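Local coordinates for protein type-2Ba cytolytic delta-endotoxin (Bacillus thuringiensis serovar israelensis, PDB 2RCI) that probably kills the larvae of dipteran insects by making pores in the epithelial cell membrane of the midgut, at residues A[110-114]-A[169-174]; A[153-159]-A[182-188]. One frame throughout, in Å; residues are numbered along the deposited sequence.

Contact 1 (A[110-114]-A[169-174])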
loop_
_atom_site.group_PDB
_atom_site.type_symbol
_atom_site.label_atom_id
_atom_site.label_comp_id
_atom_site.label_asym_id
_atom_site.label_seq_id
_atom_site.Cartn_x
_atom_site.Cartn_y
_atom_site.Cartn_z
ATOM N N PHE A 110 -3.935 -8.419 4.870
ATOM C CA PHE A 110 -4.125 -9.881 4.779
ATOM C C PHE A 110 -4.978 -10.452 5.911
ATOM O O PHE A 110 -5.521 -11.575 5.788
ATOM C CB PHE A 110 -2.768 -10.596 4.769
ATOM C CG PHE A 110 -1.909 -10.224 3.618
ATOM C CD1 PHE A 110 -2.262 -10.623 2.318
ATOM C CD2 PHE A 110 -0.771 -9.419 3.806
ATOM C CE1 PHE A 110 -1.471 -10.302 1.230
ATOM C CE2 PHE A 110 0.047 -9.050 2.683
ATOM C CZ PHE A 110 -0.304 -9.515 1.398
ATOM N N THR A 111 -5.049 -9.726 7.029
ATOM C CA THR A 111 -5.746 -10.205 8.247
ATOM C C THR A 111 -6.651 -9.087 8.793
ATOM O O THR A 111 -6.644 -7.975 8.273
ATOM C CB THR A 111 -4.748 -10.704 9.377
ATOM O OG1 THR A 111 -3.983 -9.601 9.882
ATOM C CG2 THR A 111 -3.800 -11.841 8.872
ATOM N N ASN A 112 -7.414 -9.386 9.852
ATOM C CA ASN A 112 -8.429 -8.484 10.349
ATOM C C ASN A 112 -9.336 -8.012 9.199
ATOM O O ASN A 112 -9.714 -6.852 9.167
ATOM C CB ASN A 112 -7.796 -7.260 11.009
ATOM C CG ASN A 112 -6.958 -7.606 12.208
ATOM O OD1 ASN A 112 -7.393 -8.354 13.088
ATOM N ND2 ASN A 112 -5.743 -7.043 12.269
ATOM N N LEU A 113 -9.632 -8.902 8.255
ATOM C CA LEU A 113 -10.400 -8.516 7.071
ATOM C C LEU A 113 -11.885 -8.379 7.413
ATOM O O LEU A 113 -12.589 -7.592 6.788
ATOM C CB LEU A 113 -10.193 -9.509 5.907
ATOM C CG LEU A 113 -8.778 -9.558 5.316
ATOM C CD1 LEU A 113 -8.720 -10.590 4.184
ATOM C CD2 LEU A 113 -8.440 -8.157 4.812
ATOM N N GLU A 114 -12.355 -9.141 8.408
ATOM C CA GLU A 114 -13.781 -9.092 8.779
ATOM C C GLU A 114 -14.286 -7.651 9.071
ATOM O O GLU A 114 -15.229 -7.216 8.421
ATOM C CB GLU A 114 -14.091 -10.103 9.892
ATOM C CG GLU A 114 -15.550 -10.201 10.291
ATOM C CD GLU A 114 -15.819 -9.458 11.571
ATOM O OE1 GLU A 114 -16.010 -8.228 11.524
ATOM O OE2 GLU A 114 -15.823 -10.107 12.640
ATOM N N LEU A 169 -11.385 -16.697 4.982
ATOM C CA LEU A 169 -10.382 -15.624 4.819
ATOM C C LEU A 169 -10.642 -14.456 5.771
ATOM O O LEU A 169 -9.686 -13.794 6.234
ATOM C CB LEU A 169 -10.326 -15.113 3.368
ATOM C CG LEU A 169 -9.079 -14.248 3.047
ATOM C CD1 LEU A 169 -7.868 -15.111 2.979
ATOM C CD2 LEU A 169 -9.286 -13.497 1.715
ATOM N N LEU A 170 -11.919 -14.188 6.058
ATOM C CA LEU A 170 -12.304 -13.077 6.927
ATOM C C LEU A 170 -11.746 -13.248 8.343
ATOM O O LEU A 170 -11.686 -12.290 9.129
ATOM C CB LEU A 170 -13.842 -12.940 6.978
ATOM C CG LEU A 170 -14.521 -12.384 5.705
ATOM C CD1 LEU A 170 -16.041 -12.237 5.956
ATOM C CD2 LEU A 170 -13.930 -11.047 5.265
ATOM N N PHE A 171 -11.316 -14.468 8.641
ATOM C CA PHE A 171 -10.747 -14.780 9.956
ATOM C C PHE A 171 -9.318 -15.336 9.934
ATOM O O PHE A 171 -8.802 -15.811 10.969
ATOM C CB PHE A 171 -11.697 -15.711 10.707
ATOM C CG PHE A 171 -12.977 -15.045 11.090
ATOM C CD1 PHE A 171 -13.078 -14.354 12.289
ATOM C CD2 PHE A 171 -14.059 -15.030 10.209
ATOM C CE1 PHE A 171 -14.268 -13.679 12.634
ATOM C CE2 PHE A 171 -15.257 -14.361 10.547
ATOM C CZ PHE A 171 -15.350 -13.691 11.763
ATOM N N ILE A 172 -8.678 -15.280 8.770
ATOM C CA ILE A 172 -7.311 -15.782 8.647
ATOM C C ILE A 172 -6.351 -14.944 9.523
ATOM O O ILE A 172 -6.559 -13.742 9.717
ATOM C CB ILE A 172 -6.831 -15.833 7.168
ATOM C CG1 ILE A 172 -5.681 -16.857 7.019
ATOM C CG2 ILE A 172 -6.431 -14.462 6.655
ATOM C CD1 ILE A 172 -5.337 -17.214 5.516
ATOM N N THR A 173 -5.350 -15.611 10.088
ATOM C CA THR A 173 -4.409 -14.960 11.027
ATOM C C THR A 173 -2.988 -14.976 10.486
ATOM O O THR A 173 -2.684 -15.637 9.481
ATOM C CB THR A 173 -4.402 -15.630 12.453
ATOM O OG1 THR A 173 -3.691 -16.874 12.410
ATOM C CG2 THR A 173 -5.856 -15.854 12.986
ATOM N N ILE A 174 -2.094 -14.261 11.175
ATOM C CA ILE A 174 -0.709 -14.188 10.723
ATOM C C ILE A 174 0.001 -15.557 10.838
ATOM O O ILE A 174 1.000 -15.785 10.195
ATOM C CB ILE A 174 0.086 -13.076 11.454
ATOM C CG1 ILE A 174 0.093 -13.316 12.968
ATOM C CG2 ILE A 174 -0.490 -11.706 11.156
ATOM C CD1 ILE A 174 1.191 -12.509 13.692
HETATM O O HOH W 1 -7.774 -12.009 11.359
HETATM O O HOH W 2 -8.712 -11.901 8.062
#
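The carbonyl oxygen of I172 receives hydrogen bonds from two waters, and both waters lead across to the backbone of 110-114. One water donates to I172 O at 2.7 Å and accepts from N112 N. The other accepts from L113 N, donates to L169 O at 2.8 Å and reaches I172 O by a longer bond. L169 O also takes the amide of I172, which closes a type I turn from L169 to I172. The waters thus satisfy backbone atoms that face each other but are too far apart to bond. The one direct polar link is weak: E114 N to L170 O, 3.3 Å, with 131° at the hydrogen.

Apolar groups fill in beside the waters. L113 CD1 lies 3.8 Å from L169 CG, and L170 CD2 packs against one face of the L113-E114 peptide. At the other end, T111 CG2 rests on the T173-I174 peptide, 3.6 Å from T173 C. With chi1 at 66°, T111 turns this methyl to the neighbouring loop while OG1 bonds back to T107 O in helix 96-110. The side chain of E114 bends at chi2 and crosses the F171 ring obliquely, with CB above one face near the rim. Its OE2 is 3.7 Å from F171 CZ, and the carboxylate and ring planes are 65° apart.

L113 and L169 both continue inward onto Y134 of the sheet. The contact is a water-bridged packing of two loops: one follows helix 96-110, and the other holds the turn between helix 166-169 and strand 177-192 of this alpha/beta toxin fold.

Contact 2 (A[153-159]-A[182-188]); sequences ILPIAFE and VKMKALT
Two neighbouring antiparallel strands of the central sheet, 150-162 and 177-192, pair here through their backbones. A157 with K185 and E159 with K183 are the hydrogen-bonded pairs. A157 N gives K185 O a nearly straight bond of 2.8 Å, and K185 N returns one of 3.0 Å to A157 O. E159 and K183 exchange a similar pair of bonds. Toward P155 the ladder weakens: L187 N to P155 O is a weak bond of 3.4 Å. P155 has no amide hydrogen to give, and its CD lies against L187 O instead.

I156, F158, M184 and A186 share one face. F158 and M184 run side by side in a Met-aromatic contact. M184 SD sits 5.0 Å from the ring centroid, 66° off the ring normal. M184 is extended throughout, which carries CE on to I156 CG2 at 4.2 Å. In this alpha/beta fold the sheet lies between two helix layers, and helix 74-89 covers this face, with I85 on I156 and I84 on M184.

The other face carries A157, E159, K183 and K185. E159 OE2 and K185 NZ form a weak salt bridge of 3.4 Å. E159 OE2 also bonds N41, so the carboxylate is shared with a loop outside the strands. The stem of K183 lies alongside E159, CB to CB 4.0 Å, while its NZ continues past the carboxylate.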
loop_
_atom_site.group_PDB
_atom_site.type_symbol
_atom_site.label_atom_id
_atom_site.label_comp_id
_atom_site.label_asym_id
_atom_site.label_seq_id
_atom_site.Cartn_x
_atom_site.Cartn_y
_atom_site.Cartn_z
ATOM N N ILE A 153 5.631 10.323 -0.510
ATOM C CA ILE A 153 4.297 9.772 -0.720
ATOM C C ILE A 153 4.486 8.402 -1.377
ATOM O O ILE A 153 5.170 8.264 -2.415
ATOM C CB ILE A 153 3.472 10.677 -1.663
ATOM C CG1 ILE A 153 3.378 12.118 -1.125
ATOM C CG2 ILE A 153 2.079 10.106 -1.893
ATOM C CD1 ILE A 153 2.690 12.267 0.262
ATOM N N LEU A 154 3.903 7.385 -0.754
ATOM C CA LEU A 154 4.043 6.001 -1.199
ATOM C C LEU A 154 2.653 5.345 -1.354
ATOM O O LEU A 154 2.109 4.797 -0.374
ATOM C CB LEU A 154 4.931 5.236 -0.198
ATOM C CG LEU A 154 5.144 3.718 -0.351
ATOM C CD1 LEU A 154 5.341 3.265 -1.795
ATOM C CD2 LEU A 154 6.377 3.317 0.520
ATOM N N PRO A 155 2.045 5.462 -2.553
ATOM C CA PRO A 155 0.837 4.699 -2.878
ATOM C C PRO A 155 1.233 3.257 -3.122
ATOM O O PRO A 155 2.219 3.002 -3.823
ATOM C CB PRO A 155 0.366 5.324 -4.205
ATOM C CG PRO A 155 1.086 6.628 -4.289
ATOM C CD PRO A 155 2.404 6.375 -3.661
ATOM N N ILE A 156 0.488 2.336 -2.523
ATOM C CA ILE A 156 0.730 0.900 -2.732
ATOM C C ILE A 156 -0.583 0.219 -3.074
ATOM O O ILE A 156 -1.550 0.373 -2.331
ATOM C CB ILE A 156 1.283 0.208 -1.485
ATOM C CG1 ILE A 156 2.555 0.874 -0.972
ATOM C CG2 ILE A 156 1.501 -1.313 -1.770
ATOM C CD1 ILE A 156 3.021 0.356 0.361
ATOM N N ALA A 157 -0.630 -0.534 -4.181
ATOM C CA ALA A 157 -1.795 -1.395 -4.469
ATOM C C ALA A 157 -1.406 -2.869 -4.559
ATOM O O ALA A 157 -0.396 -3.213 -5.188
ATOM C CB ALA A 157 -2.501 -0.967 -5.756
ATOM N N PHE A 158 -2.199 -3.743 -3.938
ATOM C CA PHE A 158 -1.974 -5.171 -4.117
ATOM C C PHE A 158 -3.145 -5.807 -4.873
ATOM O O PHE A 158 -4.288 -5.418 -4.678
ATOM C CB PHE A 158 -1.870 -5.881 -2.764
ATOM C CG PHE A 158 -0.752 -5.382 -1.899
ATOM C CD1 PHE A 158 0.544 -5.809 -2.135
ATOM C CD2 PHE A 158 -1.005 -4.484 -0.865
ATOM C CE1 PHE A 158 1.608 -5.379 -1.313
ATOM C CE2 PHE A 158 0.037 -4.049 -0.036
ATOM C CZ PHE A 158 1.350 -4.467 -0.291
ATOM N N GLU A 159 -2.836 -6.772 -5.731
ATOM C CA GLU A 159 -3.851 -7.660 -6.312
ATOM C C GLU A 159 -3.573 -9.004 -5.679
ATOM O O GLU A 159 -2.509 -9.599 -5.914
ATOM C CB GLU A 159 -3.663 -7.784 -7.833
ATOM C CG GLU A 159 -3.485 -6.476 -8.539
ATOM C CD GLU A 159 -3.554 -6.612 -10.074
ATOM O OE1 GLU A 159 -3.802 -7.739 -10.583
ATOM O OE2 GLU A 159 -3.385 -5.584 -10.742
ATOM N N VAL A 182 0.329 -12.624 -5.080
ATOM C CA VAL A 182 0.253 -11.204 -4.757
ATOM C C VAL A 182 1.042 -10.380 -5.777
ATOM O O VAL A 182 2.262 -10.604 -5.948
ATOM C CB VAL A 182 0.830 -10.941 -3.325
ATOM C CG1 VAL A 182 0.844 -9.413 -3.024
ATOM C CG2 VAL A 182 0.026 -11.706 -2.295
ATOM N N LYS A 183 0.345 -9.479 -6.471
ATOM C CA LYS A 183 0.963 -8.529 -7.408
ATOM C C LYS A 183 0.990 -7.176 -6.700
ATOM O O LYS A 183 0.027 -6.784 -6.066
ATOM C CB LYS A 183 0.184 -8.388 -8.730
ATOM C CG LYS A 183 1.033 -7.641 -9.755
ATOM C CD LYS A 183 0.408 -7.431 -11.142
ATOM C CE LYS A 183 1.477 -6.771 -12.034
ATOM N NZ LYS A 183 1.257 -6.930 -13.498
ATOM N N MET A 184 2.128 -6.505 -6.780
ATOM C CA MET A 184 2.318 -5.239 -6.112
ATOM C C MET A 184 2.635 -4.165 -7.128
ATOM O O MET A 184 3.493 -4.355 -7.984
ATOM C CB MET A 184 3.504 -5.375 -5.171
ATOM C CG MET A 184 3.714 -4.213 -4.247
ATOM S SD MET A 184 4.936 -4.750 -3.050
ATOM C CE MET A 184 5.167 -3.238 -2.120
ATOM N N LYS A 185 1.979 -3.019 -6.988
ATOM C CA LYS A 185 2.278 -1.829 -7.768
ATOM C C LYS A 185 2.475 -0.701 -6.769
ATOM O O LYS A 185 1.587 -0.403 -5.967
ATOM C CB LYS A 185 1.118 -1.485 -8.698
ATOM C CG LYS A 185 0.870 -2.501 -9.803
ATOM C CD LYS A 185 -0.478 -2.258 -10.470
ATOM C CE LYS A 185 -0.597 -3.065 -11.752
ATOM N NZ LYS A 185 -1.965 -2.868 -12.303
ATOM N N ALA A 186 3.640 -0.077 -6.814
ATOM C CA ALA A 186 3.947 0.969 -5.842
ATOM C C ALA A 186 4.961 1.951 -6.437
ATOM O O ALA A 186 5.748 1.604 -7.339
ATOM C CB ALA A 186 4.496 0.335 -4.558
ATOM N N LEU A 187 4.932 3.180 -5.941
ATOM C CA LEU A 187 6.000 4.122 -6.236
ATOM C C LEU A 187 6.215 5.014 -5.023
ATOM O O LEU A 187 5.274 5.239 -4.247
ATOM C CB LEU A 187 5.659 4.968 -7.477
ATOM C CG LEU A 187 4.577 6.081 -7.419
ATOM C CD1 LEU A 187 4.986 7.292 -6.594
ATOM C CD2 LEU A 187 4.283 6.573 -8.839
ATOM N N THR A 188 7.431 5.526 -4.855
ATOM C CA THR A 188 7.668 6.551 -3.847
ATOM C C THR A 188 8.035 7.816 -4.585
ATOM O O THR A 188 8.958 7.801 -5.415
ATOM C CB THR A 188 8.823 6.184 -2.902
ATOM O OG1 THR A 188 8.584 4.887 -2.333
ATOM C CG2 THR A 188 8.917 7.192 -1.803
#

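How the contacts relate
The two contacts alternate along the chain: 110-114, 153-159, 169-174, then 182-188. Strand 150-162 leads through helix 166-169 and the turn of contact 1 into strand 177-192, so the connection between the paired strands of contact 2 is itself part of contact 1. Their centres are about 20 Å apart. The centre of the buried contact 2 lies about 5 Å from the centre of the chain, that of the partly buried contact 1 about 17 Å. They meet where F110 CE1 packs on V182 CG2 at 4.1 Å. Helix 74-89 touches side chains of both. Contact 2 pairs strands within the sheet, and contact 1 packs two loops at one end of it.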